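Local coordinates for protein glucoamylase (Thermoanaerobacterium thermosaccharolyticum, PDB 1LF6) that probably hydrolyses terminal alpha-1,4-linked glucose units one after another from the non-reducing ends of glucan chains, releasing beta-D-glucose, at residues A[306-317]-A[357-367]; A[607-618]-A[661-672]. All coordinates share one frame; numbering follows the deposited sequence.

Interaction 1 (A[306-317]-A[357-367]); sequences KASEDKTNKGAY and DVDSANRSLDY
Arg363 reaches from the first turns of helix 358-375 to Glu309 in the loop 306-317, where its NH1 donates to Glu309 OE2 at 2.9 Å in a salt bridge. The oxygen lies in the guanidinium plane, at the group's edge, while the nitrogen meets it on the syn side, 25° out of the carboxylate plane. Glu309 extends with CG anti to N (chi1 173°), and its OE2 takes a second bond on the anti lone pair, from Gly315 N at 2.8 Å; OE1 is hydrogen-bonded to Tyr46 OH. One carboxylate thus ties both limbs of the loop together and to the helix. A bend at chi3 (-50°) turns the arginine toward it, and Lys314 CB packs on Arg363 CD at 3.5 Å. A leucine in place of Arg363 would probably leave the buried Glu309 without its charged mate across the contact. Gly315, last but one in a type II turn, lies against the helix backbone: its CA is 3.4 Å from Arg363 O, a CH...O contact, and a CB there would clash with that oxygen. One water donates to both Lys314 O and Arg363 O. One turn further along the helix, Tyr367 has Ala316 CB over a face of its ring, 4.1 Å from the centroid, a CH-pi contact. At the helix start, Asp357 OD2 accepts from Ser360 N as N-cap, while Lys306 CE passes Ser360 OG at 3.8 Å. The arrangement is a loop laid along a capped helix in the (alpha/alpha) barrel of family 15 glycoside hydrolases, reaching through Tyr46 toward the N-terminal part of the chain.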
# COMPACT_ATOMS: atom_id res chain seq x y z
N LYS A 306 -4.51 1.53 -9.52
CA LYS A 306 -5.90 1.79 -9.86
C LYS A 306 -6.81 1.36 -8.71
O LYS A 306 -7.79 2.03 -8.39
CB LYS A 306 -6.27 1.03 -11.13
CG LYS A 306 -6.94 1.87 -12.18
CD LYS A 306 -8.29 2.34 -11.71
CE LYS A 306 -8.92 3.31 -12.70
NZ LYS A 306 -10.26 3.69 -12.21
N ALA A 307 -6.47 0.23 -8.09
CA ALA A 307 -7.25 -0.31 -6.98
C ALA A 307 -6.97 0.36 -5.64
O ALA A 307 -7.55 -0.03 -4.62
CB ALA A 307 -7.00 -1.81 -6.87
N SER A 308 -6.10 1.36 -5.62
CA SER A 308 -5.75 2.04 -4.37
C SER A 308 -6.46 3.37 -4.15
O SER A 308 -6.11 4.14 -3.25
CB SER A 308 -4.23 2.26 -4.30
OG SER A 308 -3.55 1.02 -4.26
N GLU A 309 -7.47 3.63 -4.98
CA GLU A 309 -8.25 4.86 -4.87
C GLU A 309 -9.51 4.60 -4.04
O GLU A 309 -10.10 3.53 -4.15
CB GLU A 309 -8.66 5.35 -6.26
CG GLU A 309 -9.62 6.54 -6.26
CD GLU A 309 -10.10 6.92 -7.66
OE1 GLU A 309 -10.48 6.01 -8.42
OE2 GLU A 309 -10.12 8.13 -7.98
N ASP A 310 -9.91 5.55 -3.21
CA ASP A 310 -11.14 5.36 -2.46
C ASP A 310 -12.23 5.50 -3.51
O ASP A 310 -12.05 6.20 -4.51
CB ASP A 310 -11.32 6.42 -1.37
CG ASP A 310 -12.58 6.18 -0.54
OD1 ASP A 310 -12.74 5.06 0.00
OD2 ASP A 310 -13.42 7.10 -0.43
N LYS A 311 -13.36 4.83 -3.30
CA LYS A 311 -14.44 4.90 -4.28
C LYS A 311 -15.49 5.97 -3.97
O LYS A 311 -16.42 6.16 -4.75
CB LYS A 311 -15.07 3.52 -4.44
CG LYS A 311 -14.07 2.51 -4.99
CD LYS A 311 -14.64 1.11 -5.15
CE LYS A 311 -13.60 0.20 -5.79
NZ LYS A 311 -14.10 -1.17 -6.09
N THR A 312 -15.32 6.66 -2.85
CA THR A 312 -16.25 7.71 -2.46
C THR A 312 -15.53 9.05 -2.63
O THR A 312 -16.06 9.98 -3.25
CB THR A 312 -16.71 7.54 -1.00
OG1 THR A 312 -17.24 6.22 -0.83
CG2 THR A 312 -17.79 8.56 -0.65
N ASN A 313 -14.32 9.15 -2.08
CA ASN A 313 -13.52 10.36 -2.22
C ASN A 313 -12.55 10.07 -3.36
O ASN A 313 -11.42 9.64 -3.14
CB ASN A 313 -12.74 10.65 -0.93
CG ASN A 313 -13.56 11.43 0.08
OD1 ASN A 313 -13.75 12.64 -0.06
ND2 ASN A 313 -14.05 10.74 1.10
N LYS A 314 -13.02 10.28 -4.59
CA LYS A 314 -12.20 10.02 -5.77
C LYS A 314 -10.94 10.87 -5.81
O LYS A 314 -10.95 12.04 -5.44
CB LYS A 314 -13.03 10.24 -7.04
CG LYS A 314 -14.23 9.30 -7.16
CD LYS A 314 -14.98 9.54 -8.45
CE LYS A 314 -16.19 8.62 -8.56
NZ LYS A 314 -16.98 8.89 -9.79
N GLY A 315 -9.85 10.27 -6.26
CA GLY A 315 -8.59 10.99 -6.33
C GLY A 315 -7.76 10.70 -5.09
O GLY A 315 -6.56 10.97 -5.07
N ALA A 316 -8.40 10.16 -4.06
CA ALA A 316 -7.70 9.83 -2.82
C ALA A 316 -6.97 8.49 -2.94
O ALA A 316 -7.55 7.44 -2.68
CB ALA A 316 -8.70 9.77 -1.68
N TYR A 317 -5.70 8.53 -3.33
CA TYR A 317 -4.91 7.31 -3.45
C TYR A 317 -4.07 7.13 -2.19
O TYR A 317 -3.36 8.04 -1.78
CB TYR A 317 -4.01 7.39 -4.69
CG TYR A 317 -4.78 7.20 -5.98
CD1 TYR A 317 -5.06 5.93 -6.46
CD2 TYR A 317 -5.29 8.30 -6.67
CE1 TYR A 317 -5.83 5.74 -7.60
CE2 TYR A 317 -6.08 8.13 -7.82
CZ TYR A 317 -6.34 6.85 -8.27
OH TYR A 317 -7.14 6.67 -9.38
N ASP A 357 -3.28 6.68 -18.49
CA ASP A 357 -4.52 6.89 -17.74
C ASP A 357 -4.48 8.30 -17.16
O ASP A 357 -4.31 8.50 -15.95
CB ASP A 357 -4.66 5.86 -16.62
CG ASP A 357 -5.95 6.01 -15.84
OD1 ASP A 357 -6.15 5.24 -14.88
OD2 ASP A 357 -6.77 6.90 -16.18
N VAL A 358 -4.65 9.28 -18.04
CA VAL A 358 -4.63 10.69 -17.65
C VAL A 358 -5.77 11.04 -16.70
O VAL A 358 -5.59 11.86 -15.80
CB VAL A 358 -4.69 11.59 -18.91
CG1 VAL A 358 -4.63 13.05 -18.52
CG2 VAL A 358 -3.53 11.24 -19.82
N ASP A 359 -6.94 10.42 -16.90
CA ASP A 359 -8.10 10.68 -16.05
C ASP A 359 -7.81 10.45 -14.57
O ASP A 359 -8.19 11.25 -13.72
CB ASP A 359 -9.27 9.78 -16.46
CG ASP A 359 -9.88 10.17 -17.80
OD1 ASP A 359 -10.66 9.37 -18.34
OD2 ASP A 359 -9.58 11.27 -18.30
N SER A 360 -7.14 9.35 -14.27
CA SER A 360 -6.80 9.03 -12.89
C SER A 360 -5.86 10.07 -12.28
O SER A 360 -6.01 10.43 -11.12
CB SER A 360 -6.17 7.64 -12.80
OG SER A 360 -7.13 6.64 -13.10
N ALA A 361 -4.90 10.53 -13.07
CA ALA A 361 -3.96 11.54 -12.59
C ALA A 361 -4.70 12.85 -12.29
O ALA A 361 -4.46 13.50 -11.27
CB ALA A 361 -2.87 11.78 -13.61
N ASN A 362 -5.62 13.23 -13.19
CA ASN A 362 -6.39 14.45 -13.00
C ASN A 362 -7.30 14.39 -11.78
O ASN A 362 -7.48 15.39 -11.09
CB ASN A 362 -7.23 14.76 -14.24
CG ASN A 362 -6.50 15.65 -15.22
OD1 ASN A 362 -6.06 16.74 -14.87
ND2 ASN A 362 -6.37 15.19 -16.46
N ARG A 363 -7.87 13.22 -11.53
CA ARG A 363 -8.74 13.07 -10.38
C ARG A 363 -7.90 13.24 -9.11
O ARG A 363 -8.35 13.84 -8.14
CB ARG A 363 -9.38 11.69 -10.40
CG ARG A 363 -10.83 11.69 -9.93
CD ARG A 363 -11.45 10.32 -10.14
NE ARG A 363 -11.20 9.84 -11.50
CZ ARG A 363 -10.50 8.75 -11.80
NH1 ARG A 363 -9.96 8.02 -10.84
NH2 ARG A 363 -10.33 8.41 -13.07
N SER A 364 -6.67 12.72 -9.13
CA SER A 364 -5.82 12.86 -7.95
C SER A 364 -5.43 14.32 -7.78
O SER A 364 -5.34 14.81 -6.65
CB SER A 364 -4.57 11.97 -8.08
OG SER A 364 -3.60 12.55 -8.93
N LEU A 365 -5.23 15.03 -8.89
CA LEU A 365 -4.88 16.45 -8.80
C LEU A 365 -6.07 17.23 -8.25
O LEU A 365 -5.90 18.11 -7.39
CB LEU A 365 -4.49 17.01 -10.18
CG LEU A 365 -4.05 18.48 -10.21
CD1 LEU A 365 -2.86 18.68 -9.28
CD2 LEU A 365 -3.69 18.88 -11.64
N ASP A 366 -7.26 16.92 -8.74
CA ASP A 366 -8.46 17.60 -8.27
C ASP A 366 -8.72 17.32 -6.79
O ASP A 366 -9.33 18.13 -6.10
CB ASP A 366 -9.66 17.17 -9.12
CG ASP A 366 -9.70 17.89 -10.45
OD1 ASP A 366 -10.03 17.25 -11.47
OD2 ASP A 366 -9.41 19.11 -10.47
N TYR A 367 -8.26 16.17 -6.31
CA TYR A 367 -8.42 15.83 -4.90
C TYR A 367 -7.56 16.82 -4.11
O TYR A 367 -8.01 17.40 -3.13
CB TYR A 367 -7.92 14.41 -4.64
CG TYR A 367 -7.87 14.05 -3.17
CD1 TYR A 367 -9.02 13.68 -2.48
CD2 TYR A 367 -6.67 14.12 -2.45
CE1 TYR A 367 -8.99 13.40 -1.11
CE2 TYR A 367 -6.63 13.84 -1.08
CZ TYR A 367 -7.79 13.48 -0.42
OH TYR A 367 -7.76 13.22 0.93
O HOH W 1 -10.92 13.91 -7.72

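Interaction 2 (A[607-618]-A[661-672]); sequences GMYEIAAGKDAT and ILFASNIEHKVL
Met608 and Ile611 of helix 600-612 carry most of the apolar contact with helix 653-668, whose short segment runs nearly parallel at 19° and 10.0 Å between axes. Bent at both chi2 and chi3 (-59° and -76°), Met608 curls across the neighbouring helix: SD lies beside Leu662, 3.8 Å from CD1, and CE enters a niche made by Ile661 CG2 at 3.5 Å, Val671 CG1 at 3.6 Å and the Ser665 hydroxyl. Ile611 divides its branches. CD1 meets Ser665 CB at a tight 3.5 Å, whereas CG2 lies against the backbone just beyond the helix end, 3.6 Å from Lys670 N. Val671 CG2 touches Ala612 CB, and Leu662 CD1 comes close to Gly607 C and Ala617 CB.

The clear polar bonds hold each segment in shape. Ser665 OG donates to Ile661 O at 2.6 Å and accepts from Leu672 N, so one hydroxyl pins the chain after the helix back against its last turns and sets Val671 beside Met608. In 607-618 a Schellman motif with Gly614 at C-prime ends helix 600-612, and Asp616 OD2 takes a bond from Thr618 OG1 at 2.8 Å and a weaker one from Thr618 N, capping the start of helix 618-627. Asn666 packs against Ala617 in this turn.

Arg541 of helix 538-541 touches Met608, Ile661 and Val671. The chemistry implies that the two helix ends are joined chiefly by the shape fit of aliphatic side chains and one methionine, with hydrogen bonds fixing the turns that present them.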
# COMPACT_ATOMS: atom_id res chain seq x y z
N GLY A 607 17.91 3.87 -10.93
CA GLY A 607 17.78 3.50 -12.33
C GLY A 607 17.36 4.71 -13.14
O GLY A 607 17.85 4.92 -14.25
N MET A 608 16.46 5.51 -12.58
CA MET A 608 16.00 6.70 -13.27
C MET A 608 17.15 7.68 -13.42
O MET A 608 17.27 8.36 -14.45
CB MET A 608 14.84 7.34 -12.50
CG MET A 608 13.54 6.58 -12.64
SD MET A 608 12.98 6.41 -14.37
CE MET A 608 12.37 8.04 -14.70
N TYR A 609 18.01 7.77 -12.41
CA TYR A 609 19.16 8.66 -12.52
C TYR A 609 20.09 8.16 -13.62
O TYR A 609 20.61 8.95 -14.41
CB TYR A 609 19.94 8.75 -11.21
CG TYR A 609 21.35 9.25 -11.44
CD1 TYR A 609 22.41 8.35 -11.59
CD2 TYR A 609 21.61 10.61 -11.61
CE1 TYR A 609 23.70 8.80 -11.91
CE2 TYR A 609 22.89 11.07 -11.93
CZ TYR A 609 23.93 10.16 -12.08
OH TYR A 609 25.20 10.59 -12.42
N GLU A 610 20.30 6.85 -13.67
CA GLU A 610 21.18 6.28 -14.68
C GLU A 610 20.71 6.65 -16.09
O GLU A 610 21.53 6.93 -16.96
CB GLU A 610 21.28 4.77 -14.50
CG GLU A 610 22.00 4.34 -13.22
CD GLU A 610 23.44 4.84 -13.14
OE1 GLU A 610 24.16 4.72 -14.15
OE2 GLU A 610 23.86 5.33 -12.07
N ILE A 611 19.40 6.65 -16.31
CA ILE A 611 18.86 7.02 -17.61
C ILE A 611 19.25 8.47 -17.90
O ILE A 611 19.71 8.79 -19.00
CB ILE A 611 17.32 6.88 -17.66
CG1 ILE A 611 16.93 5.40 -17.53
CG2 ILE A 611 16.78 7.47 -18.97
CD1 ILE A 611 15.44 5.15 -17.56
N ALA A 612 19.08 9.33 -16.91
CA ALA A 612 19.44 10.74 -17.05
C ALA A 612 20.92 10.86 -17.42
O ALA A 612 21.31 11.77 -18.14
CB ALA A 612 19.17 11.48 -15.74
N ALA A 613 21.72 9.93 -16.91
CA ALA A 613 23.16 9.92 -17.18
C ALA A 613 23.49 9.25 -18.51
O ALA A 613 24.66 9.03 -18.83
CB ALA A 613 23.90 9.20 -16.05
N GLY A 614 22.46 8.93 -19.29
CA GLY A 614 22.67 8.30 -20.58
C GLY A 614 23.14 6.86 -20.55
O GLY A 614 23.78 6.39 -21.49
N LYS A 615 22.83 6.14 -19.48
CA LYS A 615 23.26 4.75 -19.37
C LYS A 615 22.08 3.79 -19.34
O LYS A 615 20.94 4.20 -19.11
CB LYS A 615 24.12 4.56 -18.13
CG LYS A 615 25.27 5.54 -18.06
CD LYS A 615 26.31 5.11 -17.05
CE LYS A 615 27.40 6.15 -16.97
NZ LYS A 615 27.93 6.46 -18.33
N ASP A 616 22.37 2.51 -19.57
CA ASP A 616 21.32 1.49 -19.58
C ASP A 616 20.81 1.30 -18.16
O ASP A 616 21.59 1.23 -17.21
CB ASP A 616 21.89 0.16 -20.10
CG ASP A 616 20.80 -0.86 -20.41
OD1 ASP A 616 21.13 -2.05 -20.58
OD2 ASP A 616 19.61 -0.47 -20.51
N ALA A 617 19.49 1.22 -18.01
CA ALA A 617 18.88 1.05 -16.71
C ALA A 617 18.23 -0.32 -16.56
O ALA A 617 17.63 -0.63 -15.52
CB ALA A 617 17.85 2.14 -16.48
N THR A 618 18.36 -1.15 -17.59
CA THR A 618 17.77 -2.49 -17.58
C THR A 618 18.07 -3.27 -16.29
O THR A 618 17.17 -3.88 -15.72
CB THR A 618 18.24 -3.30 -18.81
OG1 THR A 618 17.86 -2.61 -20.00
CG2 THR A 618 17.59 -4.69 -18.82
N ILE A 661 7.25 3.86 -14.09
CA ILE A 661 7.97 4.97 -14.72
C ILE A 661 9.36 4.57 -15.20
O ILE A 661 9.81 5.01 -16.26
CB ILE A 661 8.06 6.17 -13.74
CG1 ILE A 661 6.65 6.75 -13.52
CG2 ILE A 661 8.99 7.24 -14.28
CD1 ILE A 661 6.54 7.70 -12.34
N LEU A 662 10.04 3.72 -14.43
CA LEU A 662 11.38 3.26 -14.80
C LEU A 662 11.31 2.34 -16.01
O LEU A 662 12.08 2.48 -16.97
CB LEU A 662 12.02 2.50 -13.63
CG LEU A 662 13.34 1.80 -13.95
CD1 LEU A 662 14.36 2.84 -14.40
CD2 LEU A 662 13.84 1.04 -12.72
N PHE A 663 10.39 1.39 -15.95
CA PHE A 663 10.17 0.43 -17.02
C PHE A 663 9.95 1.18 -18.34
O PHE A 663 10.59 0.88 -19.35
CB PHE A 663 8.94 -0.42 -16.69
CG PHE A 663 8.51 -1.34 -17.80
CD1 PHE A 663 9.26 -2.46 -18.11
CD2 PHE A 663 7.36 -1.08 -18.54
CE1 PHE A 663 8.88 -3.31 -19.16
CE2 PHE A 663 6.97 -1.91 -19.58
CZ PHE A 663 7.73 -3.03 -19.89
N ALA A 664 9.04 2.14 -18.33
CA ALA A 664 8.71 2.94 -19.51
C ALA A 664 9.87 3.85 -19.92
O ALA A 664 10.17 4.00 -21.11
CB ALA A 664 7.46 3.77 -19.24
N SER A 665 10.52 4.47 -18.93
CA SER A 665 11.63 5.36 -19.21
C SER A 665 12.80 4.62 -19.84
O SER A 665 13.46 5.14 -20.73
CB SER A 665 12.11 6.06 -17.92
OG SER A 665 11.11 6.92 -17.40
N ASN A 666 13.05 3.40 -19.38
CA ASN A 666 14.14 2.60 -19.92
C ASN A 666 13.88 2.21 -21.37
O ASN A 666 14.81 1.90 -22.11
CB ASN A 666 14.35 1.34 -19.07
CG ASN A 666 15.59 0.56 -19.48
OD1 ASN A 666 15.53 -0.66 -19.68
ND2 ASN A 666 16.72 1.24 -19.59
N ILE A 667 12.61 2.22 -21.78
CA ILE A 667 12.26 1.87 -23.15
C ILE A 667 12.38 3.10 -24.06
O ILE A 667 12.88 2.99 -25.18
CB ILE A 667 10.82 1.29 -23.23
CG1 ILE A 667 10.78 -0.09 -22.57
CG2 ILE A 667 10.37 1.19 -24.68
CD1 ILE A 667 9.38 -0.64 -22.35
N GLU A 668 11.94 4.26 -23.56
CA GLU A 668 12.01 5.51 -24.32
C GLU A 668 13.42 6.10 -24.29
O GLU A 668 13.76 6.93 -25.13
CB GLU A 668 11.07 6.58 -23.74
CG GLU A 668 9.60 6.38 -24.01
CD GLU A 668 9.27 6.25 -25.48
OE1 GLU A 668 9.23 7.27 -26.20
OE2 GLU A 668 9.04 5.10 -25.90
N HIS A 669 14.21 5.69 -23.31
CA HIS A 669 15.57 6.18 -23.15
C HIS A 669 15.57 7.62 -22.63
O HIS A 669 16.43 8.42 -23.00
CB HIS A 669 16.33 6.10 -24.48
CG HIS A 669 16.42 4.72 -25.04
ND1 HIS A 669 16.93 3.66 -24.32
CD2 HIS A 669 16.05 4.22 -26.24
CE1 HIS A 669 16.87 2.57 -25.06
NE2 HIS A 669 16.35 2.88 -26.24
N LYS A 670 14.61 7.94 -21.77
CA LYS A 670 14.52 9.27 -21.19
C LYS A 670 13.64 9.29 -19.94
O LYS A 670 12.76 8.44 -19.77
CB LYS A 670 13.97 10.27 -22.21
CG LYS A 670 12.53 10.05 -22.58
CD LYS A 670 12.10 11.00 -23.68
CE LYS A 670 10.71 10.63 -24.19
NZ LYS A 670 10.26 11.53 -25.29
N VAL A 671 13.89 10.26 -19.07
CA VAL A 671 13.14 10.41 -17.83
C VAL A 671 11.76 10.98 -18.15
O VAL A 671 11.58 12.19 -18.27
CB VAL A 671 13.90 11.33 -16.86
CG1 VAL A 671 13.17 11.45 -15.53
CG2 VAL A 671 15.31 10.77 -16.65
N LEU A 672 10.78 10.08 -18.26
CA LEU A 672 9.42 10.45 -18.61
C LEU A 672 8.64 11.35 -17.66
O LEU A 672 7.70 12.01 -18.09
CB LEU A 672 8.61 9.18 -18.89
CG LEU A 672 9.08 8.40 -20.12
CD1 LEU A 672 8.28 7.12 -20.27
CD2 LEU A 672 8.94 9.27 -21.35

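Both contacts belong to the helical part of the chain but share no element: their centres lie about 26 Å apart and their nearest atoms about 10 Å. Interaction 1, mostly buried, its centre about 15 Å from that of the chain, sets a loop against the start of a helix and relies on charge, a bound water and a close backbone approach at a glycine. Interaction 2, partly exposed, its centre about 25 Å out, joins the C-terminal ends of two helices and the turns that follow through apolar packing. Polar groups bridge the segments in the deeper contact, whereas in the outer one they mainly shape each side separately. Both lie away from the predicted catalytic glutamates.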